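Local coordinates for Lin1840 protein (Listeria innocua serovar 6a, PDB 4ZOC) that probably hydrolyses terminal, non-reducing beta-D-glucosyl residues with release of beta-D-glucose, as a family 3 glycoside hydrolase involved in beta-1,2-glucan metabolism, at residues Ala75-Lys78 / Ile84-Val87; Asn239-Ile244 / Lys250-Asp255; Leu339-Phe342 / Tyr346-Leu349; Ser613-Leu618 / Glu622-Glu627; Val626-Lys631 / Val703-Ser708. The protein carries 2 engineered substitutions. All coordinates share one frame; numbering follows the deposited sequence.

Interaction 1 (Ala75-Lys78 / Ile84-Val87); sequences AYLK and IPLV
Y76 of helix 66-79 lays one face of its phenol ring on L86, and this is the tight half of the contact. CG of L86 stands 3.7 Å from the centroid of the Y76 ring, only 7° off the ring normal, a CH-pi contact over the middle of the face. The two methyls of L86 straddle that point: CD1 reaches CD2 of Y76 at 3.6 Å, while CD2 of L86 lies over the CE2 side. The Y76 ring gets there because its CG is anti to the backbone N (chi1 -174°), which carries it out from the helix toward the chain that returns. At the ring edge, near its plane, CE1 of Y76 approaches I84 O to 3.0 Å. Beside it a water bridges the Y76 hydroxyl and the I84 carbonyl, donating to I84 O at 2.7 Å and hydrogen-bonded to Y76 OH at 2.9 Å.

The looser side belongs to L77, which is partly exposed. Only its CD2 takes part, resting 3.9 Å from CA of P85 and 4.3 Å from CB of P85. Q73, on the same helix, accepts a hydrogen bond from the backbone N of L86, and K336 of helix 322-338 donates to P85 O. The arrangement is that of an alpha-to-beta connection in a TIM barrel, where the chain leaving a helix turns back across it to enter the next parallel barrel strand, here 87-90.

Interaction 2 (Asn239-Ile244 / Lys250-Asp255); sequences NVVDGI and KWLNRD
A beta hairpin and the helix that follows it meet here, in the chain between barrel strands 233-236 and 266-268 of the TIM-barrel domain. The hairpin, strands 240-241 and 244-245, closes through a type I' turn from V241 to I244, with the backbone of these two residues bonded in both directions. D242 and G243 hold the turn's corners at positive phi.

V241 is the one hairpin side chain that reaches helix 250-260, and it splits its methyls between two neighbours there. CG1, anti to the backbone N (chi1 174°), points at the edge of the W251 indole, near its plane, 4.5 Å from CZ3 of W251. L215 of helix 212-219 touches both V241 and W251, adding a second helix to the junction. The second subunit grips the turn itself: R213 of that neighbouring chain forms a salt bridge with D242 OD1.

At the hairpin's base N239 ND2 donates to V240 O, approaching from well above the carbonyl plane, and also to A194 O. The other methyl of V241 goes to L252, whose side chain crosses it at about a right angle, with CG2 of V241 4.1 Å from CD2 of L252.

Interaction 3 (Leu339-Phe342 / Tyr346-Leu349); sequences LGLF and YRGL
R347 reaches back to L339 with a polar and an apolar contact at once. The hydrogen bond runs from NE of R347 to L339 O, 3.1 Å long and bent to 138° at the hydrogen. CG of R347 is anti to the backbone N (chi1 -154°) and the side chain bends at chi2, which brings NE to this oxygen. The oxygen lies in the guanidinium plane, at its edge, and the N-H meets a lone pair in the plane of the carbonyl. L179 O at NH2 and Q185 O at NH1 hold the outer nitrogens, so that with L339 O three carbonyls fix the rotation of the buried group.

The carbonyl of L339 sits at the end of helix 322-338, where G340, with positive phi, ends the helix in a Schellman motif. The arginine thus ties the helix terminus of the chain leaving the barrel to the type I' turn Y346-L349, itself closed by L349 N bonding to Y346 O. D344 receives bonds from the backbone N of both Y346 and G348 and braces the turn.

The apolar contacts lie along the same arginine. CD2 of L339 covers one guanidinium face, offset toward its rim and 3.8 Å from NE of R347. Nearer the R347 backbone, its CD is touched by CD2 of L341 at 4.1 Å.

Interaction 4 (Ser613-Leu618 / Glu622-Glu627); sequences SLPKEL and ESLHVE
L618 pushes its branched end into a hollow walled by E622, S623 and L624. Its CD1 lies 3.6 Å from S623 O and 3.8 Å from OE1 of E622, while its CD2 meets CB of L624 at 3.8 Å; the L618 and L624 side chains run at about a right angle. The E622 chain, CG anti to the backbone N (chi1 -174°) and extended beyond it, lies along the outer wall of this hollow, its CG and CD beside CD1 of L618. Its carboxylate accepts a hydrogen bond from N619 N through OE1.

A second bump comes from L624, whose CD1 projects against the P615 ring, 3.7 Å from CG of P615. L614 supplies the third: CD2 dips between L624 and V626, 3.6 Å from H625 O and 4.1 Å from CG2 of V626. V717 and V719 of strand 712-720 also touch L618, and F685 touches both L618 and L624.

The two segments belong to different sheets of the fibronectin III-like beta-sandwich: strand 617-620 pairs with 712-720, strand 624-632 with 673-680. What meets across them is mainly methyl and ring carbon, with the few oxygens touched being backbone carbonyls and the E622 carboxylate, so the grip comes from shape and burial of leucine, proline and valine surface rather than from directional polar bonds.

Interaction 5 (Val626-Lys631 / Val703-Ser708); sequences VEVTIK and VFVGTS
V628 and V705 face each other across the interior of the fibronectin III-like beta-sandwich, where strand 624-632 of one sheet lies over strand 699-706 of the other. The two strand segments run nearly the same way, 21° apart, with a closest axis approach of 9.5 Å, a face-to-face packing distance spanned by side chains.

All four valines share one rotamer, CG1 anti to the backbone N (V705 chi1 -179°), which turns the two methyls of V705 to different neighbours. V705 projects toward the other strand between V626 and V628, and divides its branches accordingly. CG1 of V705 goes to V628, where it meets CG2 at 3.7 Å. CG2 of V705 goes the other way, to CG1 of V626 at 4.1 Å. In both pairs the two side chains lie alongside one another, pointing opposite ways, and they touch methyl to methyl.

Neighbouring strands cover the same valines: L609 of strand 607-611 and F678 of strand 673-680 touch V628, and T611 touches V705. V703 is also packed by L646 of strand 638-648 and V717 of strand 712-720. Backbone bonds hold V626 to F678 and V628 to V676 within the first sheet. The longest of the three methyl contacts lies at the start of both segments, CG2 of V626 to CG1 of V703 at 4.5 Å.

The contacts form two clusters and one outlier. Interactions 1 and 3 have centres 11 Å apart and touch: CG of P85 reaches L341 O at 3.4 Å and CD of P85 meets CE1 of F342 at 3.7 Å, joining the barrel connection to the chain leaving the barrel. Interactions 4 and 5 share V626 and E627, with centres 13 Å apart, and L624 CD2 packs on V703 CG2 at 3.6 Å; D648 of the magnesium site lies about 10 Å from V703, side chain to side chain. Interaction 2, centre 34 Å from that of interaction 1, stands at the subunit interface. Interactions 1, 2 and 3 lie away from the glucose pocket of W271, W409 and E473.

Interaction 1 (Ala75-Lys78 / Ile84-Val87)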
# COMPACT_ATOMS: atom_id res chain seq x y z
N ALA A 75 37.02 6.90 -33.29
CA ALA A 75 38.07 6.13 -32.62
C ALA A 75 37.70 4.66 -32.50
O ALA A 75 38.50 3.79 -32.76
CB ALA A 75 38.40 6.74 -31.26
N TYR A 76 36.46 4.37 -32.17
CA TYR A 76 36.07 3.01 -31.95
C TYR A 76 36.20 2.19 -33.24
O TYR A 76 36.69 1.06 -33.22
CB TYR A 76 34.61 2.97 -31.50
CG TYR A 76 34.12 1.60 -31.10
CD1 TYR A 76 33.50 0.78 -32.00
CD2 TYR A 76 34.17 1.21 -29.80
CE1 TYR A 76 33.04 -0.48 -31.63
CE2 TYR A 76 33.63 -0.01 -29.38
CZ TYR A 76 33.06 -0.84 -30.32
OH TYR A 76 32.54 -2.07 -29.93
N LEU A 77 35.76 2.76 -34.39
CA LEU A 77 35.81 2.05 -35.63
C LEU A 77 37.22 1.94 -36.20
O LEU A 77 37.47 1.03 -36.98
CB LEU A 77 34.88 2.68 -36.67
CG LEU A 77 33.36 2.55 -36.46
CD1 LEU A 77 32.59 3.39 -37.41
CD2 LEU A 77 32.92 1.12 -36.59
N LYS A 78 38.13 2.83 -35.82
CA LYS A 78 39.54 2.65 -36.21
C LYS A 78 40.10 1.34 -35.63
O LYS A 78 40.95 0.70 -36.28
CB LYS A 78 40.44 3.80 -35.74
CG LYS A 78 40.31 5.08 -36.51
CD LYS A 78 41.24 6.17 -35.97
CE LYS A 78 40.93 7.55 -36.56
NZ LYS A 78 41.98 8.02 -37.51
N ILE A 84 31.94 -3.20 -36.13
CA ILE A 84 30.61 -3.16 -35.46
C ILE A 84 30.49 -1.83 -34.71
O ILE A 84 31.14 -1.64 -33.64
CB ILE A 84 30.40 -4.34 -34.50
CG1 ILE A 84 30.53 -5.67 -35.22
CG2 ILE A 84 28.98 -4.32 -33.94
CD1 ILE A 84 30.60 -6.83 -34.23
N PRO A 85 29.74 -0.87 -35.30
CA PRO A 85 29.63 0.45 -34.68
C PRO A 85 28.91 0.39 -33.36
O PRO A 85 28.14 -0.54 -33.11
CB PRO A 85 28.77 1.28 -35.67
CG PRO A 85 28.63 0.45 -36.86
CD PRO A 85 28.82 -0.99 -36.43
N LEU A 86 29.20 1.38 -32.53
CA LEU A 86 28.49 1.60 -31.27
C LEU A 86 27.09 2.08 -31.48
O LEU A 86 26.79 2.82 -32.43
CB LEU A 86 29.21 2.66 -30.44
CG LEU A 86 30.54 2.21 -29.83
CD1 LEU A 86 31.35 3.38 -29.47
CD2 LEU A 86 30.29 1.35 -28.61
N VAL A 87 26.19 1.69 -30.57
CA VAL A 87 24.85 2.32 -30.54
C VAL A 87 24.79 3.26 -29.33
O VAL A 87 25.33 2.92 -28.28
CB VAL A 87 23.65 1.26 -30.54
CG1 VAL A 87 23.80 0.24 -29.40
CG2 VAL A 87 22.34 2.02 -30.59
O HOH W 1 30.13 -2.71 -31.32

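Interaction 2 (Asn239-Ile244 / Lys250-Asp255)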
# COMPACT_ATOMS: atom_id res chain seq x y z
N ASN A 239 12.74 -2.99 -9.28
CA ASN A 239 11.97 -3.65 -8.19
C ASN A 239 11.89 -5.13 -8.37
O ASN A 239 12.01 -5.64 -9.49
CB ASN A 239 10.54 -3.13 -8.11
CG ASN A 239 9.83 -3.11 -9.47
OD1 ASN A 239 10.19 -2.32 -10.36
ND2 ASN A 239 8.88 -4.00 -9.68
N VAL A 240 11.67 -5.82 -7.27
CA VAL A 240 11.07 -7.22 -7.38
C VAL A 240 9.69 -7.25 -8.01
O VAL A 240 8.91 -6.30 -7.87
CB VAL A 240 11.00 -7.92 -6.01
CG1 VAL A 240 12.36 -8.11 -5.35
CG2 VAL A 240 10.03 -7.20 -5.02
N VAL A 241 9.41 -8.27 -8.80
CA VAL A 241 8.06 -8.64 -9.25
C VAL A 241 7.81 -10.00 -8.62
O VAL A 241 8.50 -10.96 -8.87
CB VAL A 241 8.01 -8.65 -10.77
CG1 VAL A 241 6.67 -9.18 -11.27
CG2 VAL A 241 8.21 -7.23 -11.29
N ASP A 242 6.80 -10.04 -7.76
CA ASP A 242 6.53 -11.20 -6.94
C ASP A 242 7.79 -11.90 -6.38
O ASP A 242 7.99 -13.11 -6.53
CB ASP A 242 5.62 -12.16 -7.70
CG ASP A 242 4.87 -13.10 -6.76
OD1 ASP A 242 4.98 -13.03 -5.54
OD2 ASP A 242 4.16 -13.94 -7.33
N GLY A 243 8.59 -11.10 -5.67
CA GLY A 243 9.75 -11.56 -4.94
C GLY A 243 11.02 -11.77 -5.77
O GLY A 243 12.05 -11.98 -5.18
N ILE A 244 10.93 -11.67 -7.10
CA ILE A 244 12.15 -11.79 -7.94
C ILE A 244 12.44 -10.52 -8.64
O ILE A 244 11.62 -10.03 -9.41
CB ILE A 244 12.07 -12.96 -8.93
CG1 ILE A 244 11.70 -14.22 -8.16
CG2 ILE A 244 13.34 -13.15 -9.71
CD1 ILE A 244 11.39 -15.38 -9.12
N LYS A 250 12.80 -14.72 -14.87
CA LYS A 250 12.69 -15.45 -16.11
C LYS A 250 11.30 -15.48 -16.59
O LYS A 250 11.01 -15.36 -17.79
CB LYS A 250 13.18 -16.93 -16.01
CG LYS A 250 14.54 -17.11 -15.53
CD LYS A 250 14.99 -18.58 -15.63
CE LYS A 250 15.65 -19.05 -14.34
NZ LYS A 250 17.01 -18.44 -14.12
N TRP A 251 10.38 -15.75 -15.66
CA TRP A 251 8.98 -15.80 -16.01
C TRP A 251 8.58 -14.45 -16.64
O TRP A 251 8.02 -14.37 -17.72
CB TRP A 251 8.11 -16.09 -14.78
CG TRP A 251 6.65 -15.82 -15.09
CD1 TRP A 251 5.79 -16.63 -15.70
CD2 TRP A 251 5.91 -14.66 -14.71
NE1 TRP A 251 4.57 -16.04 -15.79
CE2 TRP A 251 4.62 -14.82 -15.19
CE3 TRP A 251 6.24 -13.48 -14.03
CZ2 TRP A 251 3.62 -13.86 -15.02
CZ3 TRP A 251 5.28 -12.53 -13.87
CH2 TRP A 251 3.95 -12.74 -14.33
N LEU A 252 8.93 -13.38 -15.97
CA LEU A 252 8.57 -12.06 -16.50
C LEU A 252 9.16 -11.74 -17.87
O LEU A 252 8.49 -11.27 -18.73
CB LEU A 252 8.97 -10.98 -15.48
CG LEU A 252 8.68 -9.52 -15.90
CD1 LEU A 252 7.16 -9.23 -15.85
CD2 LEU A 252 9.44 -8.65 -14.91
N ASN A 253 10.47 -11.93 -18.02
CA ASN A 253 11.14 -11.49 -19.23
C ASN A 253 11.15 -12.51 -20.41
O ASN A 253 11.11 -12.13 -21.60
CB ASN A 253 12.55 -11.10 -18.89
CG ASN A 253 12.61 -9.98 -17.86
OD1 ASN A 253 11.69 -9.21 -17.74
ND2 ASN A 253 13.72 -9.88 -17.14
N ARG A 254 11.27 -13.80 -20.07
CA ARG A 254 11.18 -14.89 -21.08
C ARG A 254 9.70 -15.26 -21.36
O ARG A 254 9.27 -15.18 -22.48
CB ARG A 254 11.98 -16.13 -20.66
CG ARG A 254 13.45 -15.96 -20.53
CD ARG A 254 14.10 -15.87 -21.88
NE ARG A 254 15.54 -15.79 -21.76
CZ ARG A 254 16.37 -15.71 -22.78
NH1 ARG A 254 15.88 -15.60 -24.01
NH2 ARG A 254 17.67 -15.64 -22.53
N ASP A 255 8.92 -15.67 -20.36
CA ASP A 255 7.54 -16.11 -20.63
C ASP A 255 6.60 -14.99 -21.05
O ASP A 255 5.89 -15.10 -22.02
CB ASP A 255 6.98 -16.87 -19.41
CG ASP A 255 7.76 -18.09 -19.04
OD1 ASP A 255 8.71 -18.47 -19.63
OD2 ASP A 255 7.34 -18.79 -18.15

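Interaction 3 (Leu339-Phe342 / Tyr346-Leu349)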
# COMPACT_ATOMS: atom_id res chain seq x y z
N LEU A 339 18.86 0.68 -37.27
CA LEU A 339 19.22 2.12 -37.21
C LEU A 339 20.12 2.53 -38.42
O LEU A 339 20.46 3.69 -38.59
CB LEU A 339 19.90 2.44 -35.90
CG LEU A 339 19.03 2.30 -34.65
CD1 LEU A 339 19.89 2.10 -33.44
CD2 LEU A 339 18.21 3.56 -34.54
N GLY A 340 20.48 1.57 -39.27
CA GLY A 340 21.28 1.89 -40.46
C GLY A 340 22.77 2.04 -40.18
O GLY A 340 23.51 2.53 -41.06
N LEU A 341 23.22 1.61 -39.01
CA LEU A 341 24.60 1.86 -38.57
C LEU A 341 25.64 1.18 -39.39
O LEU A 341 26.76 1.65 -39.41
CB LEU A 341 24.79 1.55 -37.07
CG LEU A 341 23.83 2.42 -36.23
CD1 LEU A 341 24.08 1.97 -34.75
CD2 LEU A 341 24.01 3.94 -36.41
N PHE A 342 25.30 0.04 -40.03
CA PHE A 342 26.31 -0.61 -40.89
C PHE A 342 26.57 0.08 -42.23
O PHE A 342 27.58 -0.18 -42.88
CB PHE A 342 25.98 -2.08 -41.09
CG PHE A 342 26.02 -2.87 -39.83
CD1 PHE A 342 27.25 -3.18 -39.25
CD2 PHE A 342 24.86 -3.32 -39.21
CE1 PHE A 342 27.33 -3.92 -38.14
CE2 PHE A 342 24.94 -4.06 -38.06
CZ PHE A 342 26.16 -4.34 -37.51
N TYR A 346 27.35 7.16 -38.35
CA TYR A 346 27.14 8.49 -37.81
C TYR A 346 25.72 8.99 -37.94
O TYR A 346 25.45 10.15 -37.59
CB TYR A 346 28.11 9.49 -38.50
CG TYR A 346 29.55 9.04 -38.33
CD1 TYR A 346 30.20 9.23 -37.14
CD2 TYR A 346 30.24 8.39 -39.36
CE1 TYR A 346 31.47 8.74 -36.92
CE2 TYR A 346 31.51 7.89 -39.15
CZ TYR A 346 32.12 8.08 -37.94
OH TYR A 346 33.37 7.65 -37.74
N ARG A 347 24.81 8.12 -38.43
CA ARG A 347 23.39 8.36 -38.56
C ARG A 347 23.07 9.80 -38.96
O ARG A 347 22.33 10.56 -38.30
CB ARG A 347 22.67 7.91 -37.28
CG ARG A 347 21.26 7.54 -37.53
CD ARG A 347 20.76 6.45 -36.64
NE ARG A 347 19.39 6.18 -37.07
CZ ARG A 347 18.32 6.88 -36.71
NH1 ARG A 347 18.42 7.92 -35.89
NH2 ARG A 347 17.15 6.55 -37.21
N GLY A 348 23.62 10.16 -40.12
CA GLY A 348 23.23 11.39 -40.77
C GLY A 348 24.12 12.59 -40.52
O GLY A 348 24.01 13.56 -41.20
N LEU A 349 25.05 12.51 -39.57
CA LEU A 349 25.73 13.66 -39.13
C LEU A 349 27.12 13.95 -39.74
O LEU A 349 27.62 15.05 -39.59
CB LEU A 349 25.88 13.61 -37.63
CG LEU A 349 24.59 13.58 -36.80
CD1 LEU A 349 24.99 13.89 -35.33
CD2 LEU A 349 23.56 14.55 -37.32

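Interaction 4 (Ser613-Leu618 / Glu622-Glu627)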
# COMPACT_ATOMS: atom_id res chain seq x y z
N SER A 613 -28.91 8.03 -28.68
CA SER A 613 -29.54 6.83 -28.18
C SER A 613 -28.63 5.61 -28.35
O SER A 613 -28.03 5.44 -29.39
CB SER A 613 -30.88 6.61 -28.95
OG SER A 613 -31.81 5.93 -28.15
N LEU A 614 -28.52 4.79 -27.30
CA LEU A 614 -27.64 3.64 -27.27
C LEU A 614 -28.48 2.39 -27.27
O LEU A 614 -29.54 2.42 -26.68
CB LEU A 614 -26.76 3.63 -26.00
CG LEU A 614 -25.65 4.67 -25.89
CD1 LEU A 614 -25.11 4.78 -24.46
CD2 LEU A 614 -24.53 4.33 -26.86
N PRO A 615 -27.95 1.29 -27.86
CA PRO A 615 -28.65 0.00 -27.67
C PRO A 615 -28.80 -0.40 -26.21
O PRO A 615 -27.94 -0.10 -25.37
CB PRO A 615 -27.75 -1.03 -28.38
CG PRO A 615 -26.44 -0.33 -28.65
CD PRO A 615 -26.71 1.17 -28.62
N LYS A 616 -29.87 -1.12 -25.94
CA LYS A 616 -30.14 -1.64 -24.64
C LYS A 616 -29.42 -3.00 -24.49
O LYS A 616 -29.17 -3.43 -23.38
CB LYS A 616 -31.66 -1.79 -24.43
CG LYS A 616 -32.24 -0.83 -23.42
CD LYS A 616 -32.19 -1.44 -21.98
CE LYS A 616 -30.88 -2.18 -21.61
NZ LYS A 616 -30.37 -1.86 -20.25
N GLU A 617 -29.09 -3.64 -25.61
CA GLU A 617 -28.44 -4.97 -25.63
C GLU A 617 -27.33 -4.96 -26.65
O GLU A 617 -27.36 -4.16 -27.56
CB GLU A 617 -29.48 -6.04 -25.99
CG GLU A 617 -30.52 -6.12 -24.90
CD GLU A 617 -31.47 -7.26 -25.05
OE1 GLU A 617 -31.54 -8.04 -24.10
OE2 GLU A 617 -32.10 -7.41 -26.12
N LEU A 618 -26.39 -5.90 -26.49
CA LEU A 618 -25.24 -6.08 -27.33
C LEU A 618 -24.94 -7.54 -27.25
O LEU A 618 -25.17 -8.20 -26.18
CB LEU A 618 -24.06 -5.35 -26.72
CG LEU A 618 -23.06 -4.61 -27.51
CD1 LEU A 618 -23.72 -3.73 -28.55
CD2 LEU A 618 -22.21 -3.82 -26.53
N GLU A 622 -19.27 -7.89 -29.69
CA GLU A 622 -19.73 -6.80 -30.47
C GLU A 622 -19.27 -5.49 -29.86
O GLU A 622 -19.22 -5.38 -28.64
CB GLU A 622 -21.23 -6.85 -30.48
CG GLU A 622 -21.84 -5.81 -31.40
CD GLU A 622 -23.35 -5.98 -31.58
OE1 GLU A 622 -24.07 -6.71 -30.85
OE2 GLU A 622 -23.82 -5.32 -32.47
N SER A 623 -18.97 -4.52 -30.72
CA SER A 623 -18.57 -3.19 -30.31
C SER A 623 -19.79 -2.38 -29.93
O SER A 623 -20.89 -2.52 -30.46
CB SER A 623 -17.82 -2.48 -31.44
OG SER A 623 -16.55 -3.04 -31.71
N LEU A 624 -19.59 -1.50 -28.98
CA LEU A 624 -20.51 -0.45 -28.71
C LEU A 624 -20.04 0.85 -29.30
O LEU A 624 -18.92 1.35 -28.97
CB LEU A 624 -20.77 -0.32 -27.18
CG LEU A 624 -21.78 0.72 -26.78
CD1 LEU A 624 -23.19 0.23 -27.04
CD2 LEU A 624 -21.58 1.15 -25.33
N HIS A 625 -20.89 1.43 -30.16
CA HIS A 625 -20.64 2.72 -30.76
C HIS A 625 -21.35 3.84 -30.00
O HIS A 625 -22.56 3.83 -29.84
CB HIS A 625 -21.00 2.77 -32.25
CG HIS A 625 -20.18 1.82 -33.06
ND1 HIS A 625 -18.96 2.16 -33.61
CD2 HIS A 625 -20.39 0.53 -33.36
CE1 HIS A 625 -18.48 1.12 -34.25
NE2 HIS A 625 -19.31 0.11 -34.08
N VAL A 626 -20.57 4.80 -29.53
CA VAL A 626 -21.07 5.86 -28.67
C VAL A 626 -20.87 7.17 -29.40
O VAL A 626 -19.74 7.53 -29.82
CB VAL A 626 -20.32 5.89 -27.32
CG1 VAL A 626 -20.89 6.98 -26.47
CG2 VAL A 626 -20.42 4.54 -26.61
N GLU A 627 -21.97 7.88 -29.63
CA GLU A 627 -21.94 9.12 -30.38
C GLU A 627 -22.31 10.25 -29.47
O GLU A 627 -23.33 10.20 -28.77
CB GLU A 627 -22.95 9.07 -31.56
CG GLU A 627 -22.96 10.36 -32.37
CD GLU A 627 -23.97 10.29 -33.49
OE1 GLU A 627 -23.53 10.10 -34.62
OE2 GLU A 627 -25.18 10.38 -33.21

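Interaction 5 (Val626-Lys631 / Val703-Ser708)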
# COMPACT_ATOMS: atom_id res chain seq x y z
N VAL A 626 -20.57 4.80 -29.53
CA VAL A 626 -21.07 5.86 -28.67
C VAL A 626 -20.87 7.17 -29.40
O VAL A 626 -19.74 7.53 -29.82
CB VAL A 626 -20.32 5.89 -27.32
CG1 VAL A 626 -20.89 6.98 -26.47
CG2 VAL A 626 -20.42 4.54 -26.61
N GLU A 627 -21.97 7.88 -29.63
CA GLU A 627 -21.94 9.12 -30.38
C GLU A 627 -22.31 10.25 -29.47
O GLU A 627 -23.33 10.20 -28.77
CB GLU A 627 -22.95 9.07 -31.56
CG GLU A 627 -22.96 10.36 -32.37
CD GLU A 627 -23.97 10.29 -33.49
OE1 GLU A 627 -23.53 10.10 -34.62
OE2 GLU A 627 -25.18 10.38 -33.21
N VAL A 628 -21.49 11.28 -29.47
CA VAL A 628 -21.64 12.35 -28.52
C VAL A 628 -21.62 13.68 -29.25
O VAL A 628 -20.71 13.96 -29.99
CB VAL A 628 -20.55 12.36 -27.41
CG1 VAL A 628 -20.82 13.45 -26.39
CG2 VAL A 628 -20.45 11.00 -26.71
N THR A 629 -22.62 14.50 -28.99
CA THR A 629 -22.69 15.86 -29.54
C THR A 629 -22.35 16.85 -28.46
O THR A 629 -22.92 16.85 -27.36
CB THR A 629 -24.12 16.15 -30.03
OG1 THR A 629 -24.42 15.19 -31.04
CG2 THR A 629 -24.22 17.50 -30.66
N ILE A 630 -21.38 17.69 -28.78
CA ILE A 630 -20.90 18.67 -27.81
C ILE A 630 -21.05 20.06 -28.39
O ILE A 630 -20.77 20.28 -29.56
CB ILE A 630 -19.47 18.38 -27.34
CG1 ILE A 630 -19.04 19.43 -26.30
CG2 ILE A 630 -18.49 18.30 -28.51
CD1 ILE A 630 -17.82 18.96 -25.48
N LYS A 631 -21.52 20.99 -27.56
CA LYS A 631 -21.69 22.40 -27.90
C LYS A 631 -21.02 23.30 -26.88
O LYS A 631 -21.14 23.08 -25.70
CB LYS A 631 -23.18 22.75 -27.97
CG LYS A 631 -23.40 24.09 -28.68
CD LYS A 631 -24.85 24.50 -28.82
CE LYS A 631 -24.86 25.93 -29.34
NZ LYS A 631 -26.25 26.29 -29.63
N VAL A 703 -22.32 2.55 -18.88
CA VAL A 703 -21.59 3.39 -19.80
C VAL A 703 -21.78 4.81 -19.30
O VAL A 703 -22.91 5.26 -19.09
CB VAL A 703 -22.15 3.28 -21.28
CG1 VAL A 703 -21.27 4.12 -22.21
CG2 VAL A 703 -22.09 1.84 -21.80
N PHE A 704 -20.66 5.49 -19.02
CA PHE A 704 -20.66 6.83 -18.47
C PHE A 704 -20.03 7.76 -19.46
O PHE A 704 -18.86 7.56 -19.92
CB PHE A 704 -19.86 6.93 -17.15
CG PHE A 704 -20.22 5.88 -16.12
CD1 PHE A 704 -19.68 4.59 -16.18
CD2 PHE A 704 -21.06 6.22 -15.06
CE1 PHE A 704 -19.97 3.67 -15.21
CE2 PHE A 704 -21.36 5.29 -14.09
CZ PHE A 704 -20.82 4.00 -14.16
N VAL A 705 -20.74 8.82 -19.79
CA VAL A 705 -20.22 9.75 -20.77
C VAL A 705 -20.15 11.13 -20.08
O VAL A 705 -21.15 11.64 -19.56
CB VAL A 705 -21.12 9.86 -22.00
CG1 VAL A 705 -20.48 10.86 -22.97
CG2 VAL A 705 -21.24 8.51 -22.69
N GLY A 706 -19.00 11.77 -20.11
CA GLY A 706 -18.96 13.08 -19.50
C GLY A 706 -17.61 13.76 -19.63
O GLY A 706 -16.84 13.47 -20.54
N THR A 707 -17.33 14.63 -18.67
CA THR A 707 -16.17 15.54 -18.76
C THR A 707 -15.16 15.44 -17.57
O THR A 707 -14.23 16.24 -17.47
CB THR A 707 -16.61 17.00 -18.88
OG1 THR A 707 -17.49 17.31 -17.77
CG2 THR A 707 -17.37 17.24 -20.19
N SER A 708 -15.45 14.50 -16.68
CA SER A 708 -14.60 13.94 -15.64
C SER A 708 -15.07 12.56 -15.24
O SER A 708 -16.06 12.04 -15.75
CB SER A 708 -14.54 14.84 -14.42
OG SER A 708 -15.65 14.73 -13.55